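Local coordinates for protein glycerol dehydratase (Clostridium butyricum, PDB 1R9D) that dehydrates glycerol to 3-hydroxypropionaldehyde without vitamin B12, probably by way of a glycyl radical as in related lyases, at residues 171-179 with 251-259; 451-461 with 487-498. All coordinates share one frame; numbering follows the deposited sequence.

Contact 1 (171-179 with 251-259)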
loop_
_atom_site.group_PDB
_atom_site.type_symbol
_atom_site.label_atom_id
_atom_site.label_comp_id
_atom_site.label_asym_id
_atom_site.label_seq_id
_atom_site.Cartn_x
_atom_site.Cartn_y
_atom_site.Cartn_z
ATOM N N LYS A 171 -27.029 -10.436 11.671
ATOM C CA LYS A 171 -26.056 -11.505 11.848
ATOM C C LYS A 171 -25.368 -11.432 13.203
ATOM O O LYS A 171 -25.250 -12.441 13.893
ATOM C CB LYS A 171 -24.997 -11.452 10.747
ATOM C CG LYS A 171 -23.942 -12.544 10.850
ATOM C CD LYS A 171 -22.929 -12.426 9.718
ATOM C CE LYS A 171 -21.885 -13.529 9.775
ATOM N NZ LYS A 171 -20.885 -13.381 8.674
ATOM N N VAL A 172 -24.903 -10.245 13.576
ATOM C CA VAL A 172 -24.220 -10.076 14.851
ATOM C C VAL A 172 -25.166 -10.309 16.030
ATOM O O VAL A 172 -24.754 -10.826 17.067
ATOM C CB VAL A 172 -23.587 -8.675 14.973
ATOM C CG1 VAL A 172 -22.820 -8.570 16.290
ATOM C CG2 VAL A 172 -22.651 -8.423 13.797
ATOM N N LEU A 173 -26.429 -9.927 15.876
ATOM C CA LEU A 173 -27.403 -10.137 16.946
ATOM C C LEU A 173 -27.555 -11.632 17.190
ATOM O O LEU A 173 -27.762 -12.072 18.324
ATOM C CB LEU A 173 -28.768 -9.536 16.571
ATOM C CG LEU A 173 -28.906 -8.017 16.693
ATOM C CD1 LEU A 173 -30.237 -7.565 16.107
ATOM C CD2 LEU A 173 -28.813 -7.614 18.156
ATOM N N ARG A 174 -27.439 -12.415 16.123
ATOM C CA ARG A 174 -27.580 -13.861 16.226
ATOM C C ARG A 174 -26.348 -14.581 16.776
ATOM O O ARG A 174 -26.466 -15.412 17.678
ATOM C CB ARG A 174 -27.931 -14.462 14.860
ATOM C CG ARG A 174 -28.193 -15.959 14.909
ATOM C CD ARG A 174 -28.502 -16.548 13.542
ATOM N NE ARG A 174 -27.312 -16.715 12.714
ATOM C CZ ARG A 174 -27.034 -15.980 11.640
ATOM N NH1 ARG A 174 -27.861 -15.016 11.257
ATOM N NH2 ARG A 174 -25.933 -16.220 10.938
ATOM N N VAL A 175 -25.172 -14.257 16.244
ATOM C CA VAL A 175 -23.941 -14.932 16.652
ATOM C C VAL A 175 -23.049 -14.196 17.641
ATOM O O VAL A 175 -22.108 -14.780 18.183
ATOM C CB VAL A 175 -23.090 -15.294 15.417
ATOM C CG1 VAL A 175 -23.928 -16.094 14.430
ATOM C CG2 VAL A 175 -22.553 -14.030 14.764
ATOM N N GLY A 176 -23.329 -12.918 17.868
ATOM C CA GLY A 176 -22.528 -12.144 18.800
ATOM C C GLY A 176 -21.114 -11.894 18.315
ATOM O O GLY A 176 -20.696 -12.425 17.283
ATOM N N PHE A 177 -20.374 -11.075 19.052
ATOM C CA PHE A 177 -19.003 -10.770 18.682
ATOM C C PHE A 177 -18.148 -12.036 18.683
ATOM O O PHE A 177 -17.152 -12.113 17.967
ATOM C CB PHE A 177 -18.419 -9.716 19.626
ATOM C CG PHE A 177 -19.090 -8.370 19.517
ATOM C CD1 PHE A 177 -19.669 -7.771 20.632
ATOM C CD2 PHE A 177 -19.148 -7.705 18.294
ATOM C CE1 PHE A 177 -20.298 -6.529 20.533
ATOM C CE2 PHE A 177 -19.776 -6.460 18.182
ATOM C CZ PHE A 177 -20.352 -5.873 19.306
ATOM N N ASN A 178 -18.533 -13.030 19.481
ATOM C CA ASN A 178 -17.780 -14.285 19.508
ATOM C C ASN A 178 -17.959 -15.012 18.179
ATOM O O ASN A 178 -17.030 -15.649 17.676
ATOM C CB ASN A 178 -18.258 -15.216 20.631
ATOM C CG ASN A 178 -17.901 -14.711 22.013
ATOM O OD1 ASN A 178 -16.873 -14.070 22.209
ATOM N ND2 ASN A 178 -18.745 -15.025 22.988
ATOM N N GLY A 179 -19.164 -14.916 17.620
ATOM C CA GLY A 179 -19.467 -15.576 16.360
ATOM C C GLY A 179 -18.648 -15.040 15.204
ATOM O O GLY A 179 -18.232 -15.793 14.318
ATOM N N LYS A 251 -23.756 -10.695 29.281
ATOM C CA LYS A 251 -24.076 -11.746 28.326
ATOM C C LYS A 251 -23.775 -11.353 26.878
ATOM O O LYS A 251 -23.048 -12.061 26.179
ATOM C CB LYS A 251 -25.545 -12.148 28.423
ATOM C CG LYS A 251 -25.908 -13.183 27.377
ATOM C CD LYS A 251 -27.389 -13.467 27.307
ATOM C CE LYS A 251 -27.673 -14.438 26.168
ATOM N NZ LYS A 251 -29.111 -14.805 26.082
ATOM N N VAL A 252 -24.331 -10.231 26.428
ATOM C CA VAL A 252 -24.114 -9.798 25.048
ATOM C C VAL A 252 -22.724 -9.230 24.790
ATOM O O VAL A 252 -22.448 -8.725 23.701
ATOM C CB VAL A 252 -25.170 -8.755 24.602
ATOM C CG1 VAL A 252 -26.563 -9.325 24.798
ATOM C CG2 VAL A 252 -24.999 -7.452 25.373
ATOM N N SER A 253 -21.845 -9.303 25.785
ATOM C CA SER A 253 -20.492 -8.802 25.603
ATOM C C SER A 253 -19.854 -9.594 24.464
ATOM O O SER A 253 -19.110 -9.041 23.655
ATOM C CB SER A 253 -19.674 -8.959 26.892
ATOM O OG SER A 253 -19.748 -10.280 27.398
ATOM N N GLY A 254 -20.171 -10.884 24.392
ATOM C CA GLY A 254 -19.622 -11.722 23.341
ATOM C C GLY A 254 -20.637 -12.649 22.701
ATOM O O GLY A 254 -20.482 -13.051 21.549
ATOM N N GLU A 255 -21.684 -12.991 23.442
ATOM C CA GLU A 255 -22.717 -13.880 22.927
ATOM C C GLU A 255 -23.790 -13.116 22.158
ATOM O O GLU A 255 -23.880 -11.892 22.245
ATOM C CB GLU A 255 -23.368 -14.650 24.078
ATOM C CG GLU A 255 -22.442 -15.651 24.754
ATOM C CD GLU A 255 -23.009 -16.186 26.054
ATOM O OE1 GLU A 255 -23.107 -15.406 27.029
ATOM O OE2 GLU A 255 -23.359 -17.384 26.103
ATOM N N GLY A 256 -24.596 -13.853 21.402
ATOM C CA GLY A 256 -25.672 -13.237 20.649
ATOM C C GLY A 256 -26.827 -12.963 21.595
ATOM O O GLY A 256 -26.781 -13.362 22.760
ATOM N N ALA A 257 -27.861 -12.289 21.106
ATOM C CA ALA A 257 -29.011 -11.971 21.940
ATOM C C ALA A 257 -30.051 -13.088 21.942
ATOM O O ALA A 257 -30.107 -13.908 21.028
ATOM C CB ALA A 257 -29.647 -10.664 21.470
ATOM N N LYS A 258 -30.871 -13.117 22.987
ATOM C CA LYS A 258 -31.922 -14.119 23.112
ATOM C C LYS A 258 -33.255 -13.395 23.297
ATOM O O LYS A 258 -34.190 -13.572 22.514
ATOM C CB LYS A 258 -31.642 -15.019 24.319
ATOM C CG LYS A 258 -32.739 -16.028 24.640
ATOM C CD LYS A 258 -32.759 -17.195 23.664
ATOM C CE LYS A 258 -33.745 -18.264 24.122
ATOM N NZ LYS A 258 -33.753 -19.453 23.222
ATOM N N SER A 259 -33.328 -12.566 24.331
ATOM C CA SER A 259 -34.540 -11.813 24.632
ATOM C C SER A 259 -34.541 -10.479 23.888
ATOM O O SER A 259 -33.536 -10.095 23.288
ATOM C CB SER A 259 -34.620 -11.542 26.131
ATOM O OG SER A 259 -33.602 -10.640 26.518
HETATM O O HOH W 1 -22.009 -10.136 21.328
#
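Gly176 and Gly256 bring their CA atoms to 3.8 Å of each other. Neither has a side chain, and the two backbones meet directly. Helix 169-190 is kinked here. Gly176 has a positive phi of 68°, and the NH groups of Phe177 and Asn178 lose their bonds to the preceding turn. Gly254 O takes the NH of Asn178 at 2.8 Å, with the donor in the plane of that carbonyl and on a lone pair. A water accepts from Phe177 N and donates to Val252 O and Glu255 O, so it links the kinked turn to the other segment. One turn earlier, Leu173 O accepts from Ala257 N, also at 2.8 Å. Gly176 CA adds a CH...O contact to Gly254 O at 3.5 Å.

The partner segment takes in the end of helix 236-252 and the loop that leads to helix 260-277. The contact therefore ties a helix kink to an interhelical loop, within a largely helical part of this pyruvate formate lyase-like protein.

Asn178 has CG anti to its carbonyl carbon (chi1 -70°). That turn lays the amide against the Gly254 carbonyl. ND2 comes 3.0 Å from Gly254 O, but the angle is too poor for a hydrogen bond. The Phe177 ring meets the loop by its edge. Its CD1 lies 3.3 Å from Ser253 O, which is near the ring plane and has no hydrogen-bond partner in the model. The Phe177 side chain also touches Ile216 of helix 197-230 and Leu266 of helix 260-277.

Contact 2 (451-461 with 487-498)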
loop_
_atom_site.group_PDB
_atom_site.type_symbol
_atom_site.label_atom_id
_atom_site.label_comp_id
_atom_site.label_asym_id
_atom_site.label_seq_id
_atom_site.Cartn_x
_atom_site.Cartn_y
_atom_site.Cartn_z
ATOM N N PHE A 451 -22.592 18.363 -6.539
ATOM C CA PHE A 451 -22.254 19.019 -7.802
ATOM C C PHE A 451 -23.295 20.095 -8.117
ATOM O O PHE A 451 -24.489 19.818 -8.124
ATOM C CB PHE A 451 -22.239 17.956 -8.904
ATOM C CG PHE A 451 -21.727 18.440 -10.226
ATOM C CD1 PHE A 451 -20.392 18.263 -10.576
ATOM C CD2 PHE A 451 -22.591 19.034 -11.142
ATOM C CE1 PHE A 451 -19.920 18.664 -11.823
ATOM C CE2 PHE A 451 -22.131 19.442 -12.396
ATOM C CZ PHE A 451 -20.796 19.257 -12.739
ATOM N N ASN A 452 -22.833 21.316 -8.373
ATOM C CA ASN A 452 -23.728 22.441 -8.659
ATOM C C ASN A 452 -24.127 22.505 -10.133
ATOM O O ASN A 452 -23.377 23.008 -10.967
ATOM C CB ASN A 452 -23.050 23.758 -8.258
ATOM C CG ASN A 452 -24.005 24.936 -8.282
ATOM O OD1 ASN A 452 -24.965 24.959 -9.057
ATOM N ND2 ASN A 452 -23.741 25.931 -7.437
ATOM N N LEU A 453 -25.315 21.998 -10.446
ATOM C CA LEU A 453 -25.811 21.999 -11.819
ATOM C C LEU A 453 -26.020 23.412 -12.363
ATOM O O LEU A 453 -25.809 23.662 -13.552
ATOM C CB LEU A 453 -27.126 21.229 -11.898
ATOM C CG LEU A 453 -27.107 19.753 -11.496
ATOM C CD1 LEU A 453 -28.547 19.257 -11.406
ATOM C CD2 LEU A 453 -26.300 18.937 -12.503
ATOM N N ALA A 454 -26.433 24.333 -11.496
ATOM C CA ALA A 454 -26.671 25.715 -11.914
ATOM C C ALA A 454 -25.399 26.402 -12.414
ATOM O O ALA A 454 -25.446 27.227 -13.328
ATOM C CB ALA A 454 -27.285 26.510 -10.761
ATOM N N ARG A 455 -24.262 26.068 -11.813
ATOM C CA ARG A 455 -22.993 26.658 -12.226
ATOM C C ARG A 455 -22.635 26.243 -13.643
ATOM O O ARG A 455 -21.970 26.985 -14.359
ATOM C CB ARG A 455 -21.880 26.239 -11.263
ATOM C CG ARG A 455 -21.955 26.941 -9.918
ATOM C CD ARG A 455 -21.338 28.330 -10.008
ATOM N NE ARG A 455 -19.887 28.237 -10.131
ATOM C CZ ARG A 455 -19.101 29.214 -10.571
ATOM N NH1 ARG A 455 -19.623 30.373 -10.938
ATOM N NH2 ARG A 455 -17.789 29.028 -10.646
ATOM N N ILE A 456 -23.068 25.050 -14.052
ATOM C CA ILE A 456 -22.777 24.576 -15.400
ATOM C C ILE A 456 -23.538 25.443 -16.414
ATOM O O ILE A 456 -23.041 25.715 -17.508
ATOM C CB ILE A 456 -23.167 23.079 -15.566
ATOM C CG1 ILE A 456 -22.345 22.220 -14.597
ATOM C CG2 ILE A 456 -22.916 22.620 -17.001
ATOM C CD1 ILE A 456 -20.829 22.327 -14.787
ATOM N N VAL A 457 -24.739 25.884 -16.049
ATOM C CA VAL A 457 -25.509 26.742 -16.948
ATOM C C VAL A 457 -24.788 28.086 -17.062
ATOM O O VAL A 457 -24.649 28.632 -18.151
ATOM C CB VAL A 457 -26.943 26.984 -16.425
ATOM C CG1 VAL A 457 -27.634 28.042 -17.279
ATOM C CG2 VAL A 457 -27.742 25.685 -16.463
ATOM N N GLU A 458 -24.318 28.603 -15.929
ATOM C CA GLU A 458 -23.603 29.878 -15.901
ATOM C C GLU A 458 -22.337 29.804 -16.753
ATOM O O GLU A 458 -22.023 30.730 -17.506
ATOM C CB GLU A 458 -23.252 30.247 -14.451
ATOM C CG GLU A 458 -22.536 31.579 -14.288
ATOM C CD GLU A 458 -22.313 31.966 -12.829
ATOM O OE1 GLU A 458 -21.818 33.088 -12.585
ATOM O OE2 GLU A 458 -22.627 31.157 -11.926
ATOM N N LEU A 459 -21.610 28.697 -16.639
ATOM C CA LEU A 459 -20.384 28.517 -17.405
ATOM C C LEU A 459 -20.651 28.277 -18.887
ATOM O O LEU A 459 -19.777 28.516 -19.719
ATOM C CB LEU A 459 -19.558 27.364 -16.827
ATOM C CG LEU A 459 -18.910 27.662 -15.472
ATOM C CD1 LEU A 459 -18.262 26.395 -14.931
ATOM C CD2 LEU A 459 -17.874 28.777 -15.623
ATOM N N THR A 460 -21.844 27.793 -19.221
ATOM C CA THR A 460 -22.188 27.570 -20.622
ATOM C C THR A 460 -22.389 28.944 -21.257
ATOM O O THR A 460 -21.879 29.227 -22.342
ATOM C CB THR A 460 -23.490 26.752 -20.768
ATOM O OG1 THR A 460 -23.335 25.485 -20.113
ATOM C CG2 THR A 460 -23.802 26.512 -22.239
ATOM N N ILE A 461 -23.128 29.800 -20.561
ATOM C CA ILE A 461 -23.388 31.145 -21.047
ATOM C C ILE A 461 -22.097 31.959 -21.131
ATOM O O ILE A 461 -21.948 32.794 -22.024
ATOM C CB ILE A 461 -24.412 31.865 -20.140
ATOM C CG1 ILE A 461 -25.796 31.248 -20.360
ATOM C CG2 ILE A 461 -24.422 33.365 -20.431
ATOM C CD1 ILE A 461 -26.890 31.845 -19.503
ATOM N N PHE A 487 -26.487 25.283 -27.841
ATOM C CA PHE A 487 -26.434 25.593 -26.420
ATOM C C PHE A 487 -26.316 24.304 -25.609
ATOM O O PHE A 487 -25.467 24.191 -24.730
ATOM C CB PHE A 487 -27.691 26.346 -25.991
ATOM C CG PHE A 487 -27.639 26.837 -24.577
ATOM C CD1 PHE A 487 -26.939 27.996 -24.256
ATOM C CD2 PHE A 487 -28.253 26.121 -23.557
ATOM C CE1 PHE A 487 -26.849 28.436 -22.938
ATOM C CE2 PHE A 487 -28.169 26.553 -22.231
ATOM C CZ PHE A 487 -27.464 27.713 -21.923
ATOM N N MET A 488 -27.174 23.336 -25.912
ATOM C CA MET A 488 -27.153 22.062 -25.206
ATOM C C MET A 488 -25.836 21.320 -25.404
ATOM O O MET A 488 -25.413 20.562 -24.531
ATOM C CB MET A 488 -28.320 21.178 -25.656
ATOM C CG MET A 488 -29.685 21.649 -25.164
ATOM S SD MET A 488 -29.764 21.846 -23.360
ATOM C CE MET A 488 -29.779 20.117 -22.821
ATOM N N LYS A 489 -25.191 21.531 -26.548
ATOM C CA LYS A 489 -23.915 20.874 -26.818
ATOM C C LYS A 489 -22.825 21.467 -25.937
ATOM O O LYS A 489 -21.958 20.746 -25.437
ATOM C CB LYS A 489 -23.527 21.023 -28.291
ATOM C CG LYS A 489 -24.422 20.241 -29.221
ATOM C CD LYS A 489 -23.929 20.278 -30.657
ATOM C CE LYS A 489 -24.830 19.442 -31.556
ATOM N NZ LYS A 489 -24.406 19.511 -32.984
ATOM N N ALA A 490 -22.875 22.782 -25.748
ATOM C CA ALA A 490 -21.900 23.469 -24.911
ATOM C C ALA A 490 -22.138 23.080 -23.450
ATOM O O ALA A 490 -21.195 22.892 -22.685
ATOM C CB ALA A 490 -22.031 24.976 -25.084
ATOM N N TYR A 491 -23.410 22.976 -23.078
ATOM C CA TYR A 491 -23.817 22.592 -21.729
ATOM C C TYR A 491 -23.226 21.216 -21.419
ATOM O O TYR A 491 -22.644 20.999 -20.353
ATOM C CB TYR A 491 -25.346 22.547 -21.662
ATOM C CG TYR A 491 -25.949 21.968 -20.396
ATOM C CD1 TYR A 491 -25.883 22.651 -19.184
ATOM C CD2 TYR A 491 -26.630 20.753 -20.429
ATOM C CE1 TYR A 491 -26.490 22.137 -18.031
ATOM C CE2 TYR A 491 -27.239 20.232 -19.290
ATOM C CZ TYR A 491 -27.166 20.927 -18.097
ATOM O OH TYR A 491 -27.783 20.415 -16.978
ATOM N N LYS A 492 -23.374 20.291 -22.363
ATOM C CA LYS A 492 -22.849 18.942 -22.192
ATOM C C LYS A 492 -21.323 18.934 -22.076
ATOM O O LYS A 492 -20.760 18.145 -21.315
ATOM C CB LYS A 492 -23.295 18.053 -23.358
ATOM C CG LYS A 492 -22.786 16.612 -23.297
ATOM C CD LYS A 492 -23.538 15.743 -24.297
ATOM C CE LYS A 492 -22.966 14.339 -24.397
ATOM N NZ LYS A 492 -21.689 14.300 -25.166
ATOM N N ALA A 493 -20.660 19.817 -22.819
ATOM C CA ALA A 493 -19.200 19.900 -22.787
ATOM C C ALA A 493 -18.693 20.400 -21.436
ATOM O O ALA A 493 -17.665 19.927 -20.936
ATOM C CB ALA A 493 -18.701 20.810 -23.903
ATOM N N GLN A 494 -19.396 21.367 -20.853
ATOM C CA GLN A 494 -19.005 21.882 -19.541
ATOM C C GLN A 494 -19.252 20.793 -18.493
ATOM O O GLN A 494 -18.419 20.555 -17.620
ATOM C CB GLN A 494 -19.823 23.124 -19.170
ATOM C CG GLN A 494 -19.512 24.379 -19.980
ATOM C CD GLN A 494 -18.083 24.878 -19.801
ATOM O OE1 GLN A 494 -17.511 24.803 -18.709
ATOM N NE2 GLN A 494 -17.506 25.409 -20.875
ATOM N N MET A 495 -20.405 20.139 -18.590
ATOM C CA MET A 495 -20.774 19.074 -17.658
ATOM C C MET A 495 -19.719 17.970 -17.679
ATOM O O MET A 495 -19.259 17.507 -16.633
ATOM C CB MET A 495 -22.135 18.482 -18.048
ATOM C CG MET A 495 -22.747 17.531 -17.020
ATOM S SD MET A 495 -23.402 18.385 -15.566
ATOM C CE MET A 495 -24.962 19.043 -16.218
ATOM N N GLU A 496 -19.336 17.560 -18.882
ATOM C CA GLU A 496 -18.347 16.504 -19.062
ATOM C C GLU A 496 -17.020 16.774 -18.365
ATOM O O GLU A 496 -16.463 15.891 -17.705
ATOM C CB GLU A 496 -18.101 16.285 -20.557
ATOM C CG GLU A 496 -16.969 15.327 -20.881
ATOM C CD GLU A 496 -16.775 15.163 -22.376
ATOM O OE1 GLU A 496 -16.638 16.196 -23.077
ATOM O OE2 GLU A 496 -16.759 14.007 -22.853
ATOM N N TYR A 497 -16.517 17.995 -18.510
ATOM C CA TYR A 497 -15.243 18.369 -17.916
ATOM C C TYR A 497 -15.246 18.319 -16.392
ATOM O O TYR A 497 -14.372 17.705 -15.782
ATOM C CB TYR A 497 -14.845 19.777 -18.365
ATOM C CG TYR A 497 -13.500 20.225 -17.828
ATOM C CD1 TYR A 497 -12.317 19.771 -18.406
ATOM C CD2 TYR A 497 -13.410 21.070 -16.721
ATOM C CE1 TYR A 497 -11.073 20.143 -17.900
ATOM C CE2 TYR A 497 -12.164 21.449 -16.202
ATOM C CZ TYR A 497 -11.003 20.977 -16.800
ATOM O OH TYR A 497 -9.767 21.325 -16.298
ATOM N N PHE A 498 -16.227 18.963 -15.773
ATOM C CA PHE A 498 -16.274 18.982 -14.318
ATOM C C PHE A 498 -16.695 17.669 -13.670
ATOM O O PHE A 498 -16.232 17.351 -12.575
ATOM C CB PHE A 498 -17.147 20.147 -13.847
ATOM C CG PHE A 498 -16.521 21.489 -14.098
ATOM C CD1 PHE A 498 -15.464 21.935 -13.308
ATOM C CD2 PHE A 498 -16.933 22.275 -15.168
ATOM C CE1 PHE A 498 -14.820 23.145 -13.582
ATOM C CE2 PHE A 498 -16.294 23.490 -15.452
ATOM C CZ PHE A 498 -15.236 23.923 -14.658
#
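Ile456 and Thr460 are the two knobs that helix 453-461 sets into holes on segment 487-498 of helix 484-516. The axes of the two helical segments come within 8.8 Å, with 123° between their N-to-C directions. Ile456 sits among Tyr491, Gln494, Met495 and Phe498. From CB its two branches part. CG2 lies anti to the backbone N and meets Tyr491 CD1 at 3.7 Å; the two side chains are roughly perpendicular. CG1 takes the other branch, beside the backbone N (chi1 -62°), and faces Met495 SD at 4.1 Å. At the tip, CD1 lies 3.9 Å from Phe498 CD2, the two side chains running in opposite senses.

Thr460 fills the next hole, among Phe487, Ala490, Tyr491 and Gln494. Its CG2 stands over one face of the Phe487 ring, 4.0 Å from the centroid and 22° off the normal, a CH-pi contact. Its OG1 turns back and donates to Ile456 O at 2.6 Å. Thr460 N bonds the same oxygen from the opposite face of the carbonyl.

Strand 449-452 runs straight into this helix and pairs in parallel with strand 543-551. That is consistent with the alpha/beta barrel of glycyl radical enzymes. Helix 484-516 lies against the side of the strand to which Phe451 points. Phe451 has its CE2 3.6 Å from Met495 SD, an oblique Met-aromatic contact. Its side chain lies about 12 Å from a bound glycerol. Leu459 CD1 packs on Phe498 CE2.

Gln494 brings a polar group into this buried layer. Its NE2 donates to Pro473 O and Thr475 OG1, while OE1 lies at the Phe498 ring edge with no partner in the model. The interface is thus held by apolar and aromatic contacts, and its threonine hydroxyl is satisfied within its own helix.

Overall arrangement
Contact 1 and contact 2 lie on opposite sides of the chain's centre. Their centres are 52 Å apart and their nearest atoms about 34 Å, so they do not touch. Along the chain they come in series: 171-179 and 251-259 are complete before 451-461 begins. They share no helix or strand. Contact 1 joins helix 169-190 to the loop after helix 236-252, and the residues between its segments are mostly helical. Contact 2 includes strand 449-452 of a mixed sheet that also holds strands 543-551 and 152-153. Strand 152-153 pairs antiparallel with 449-452 and comes shortly before helix 169-190, so the chain passes from the sheet of contact 2 to the helix of contact 1.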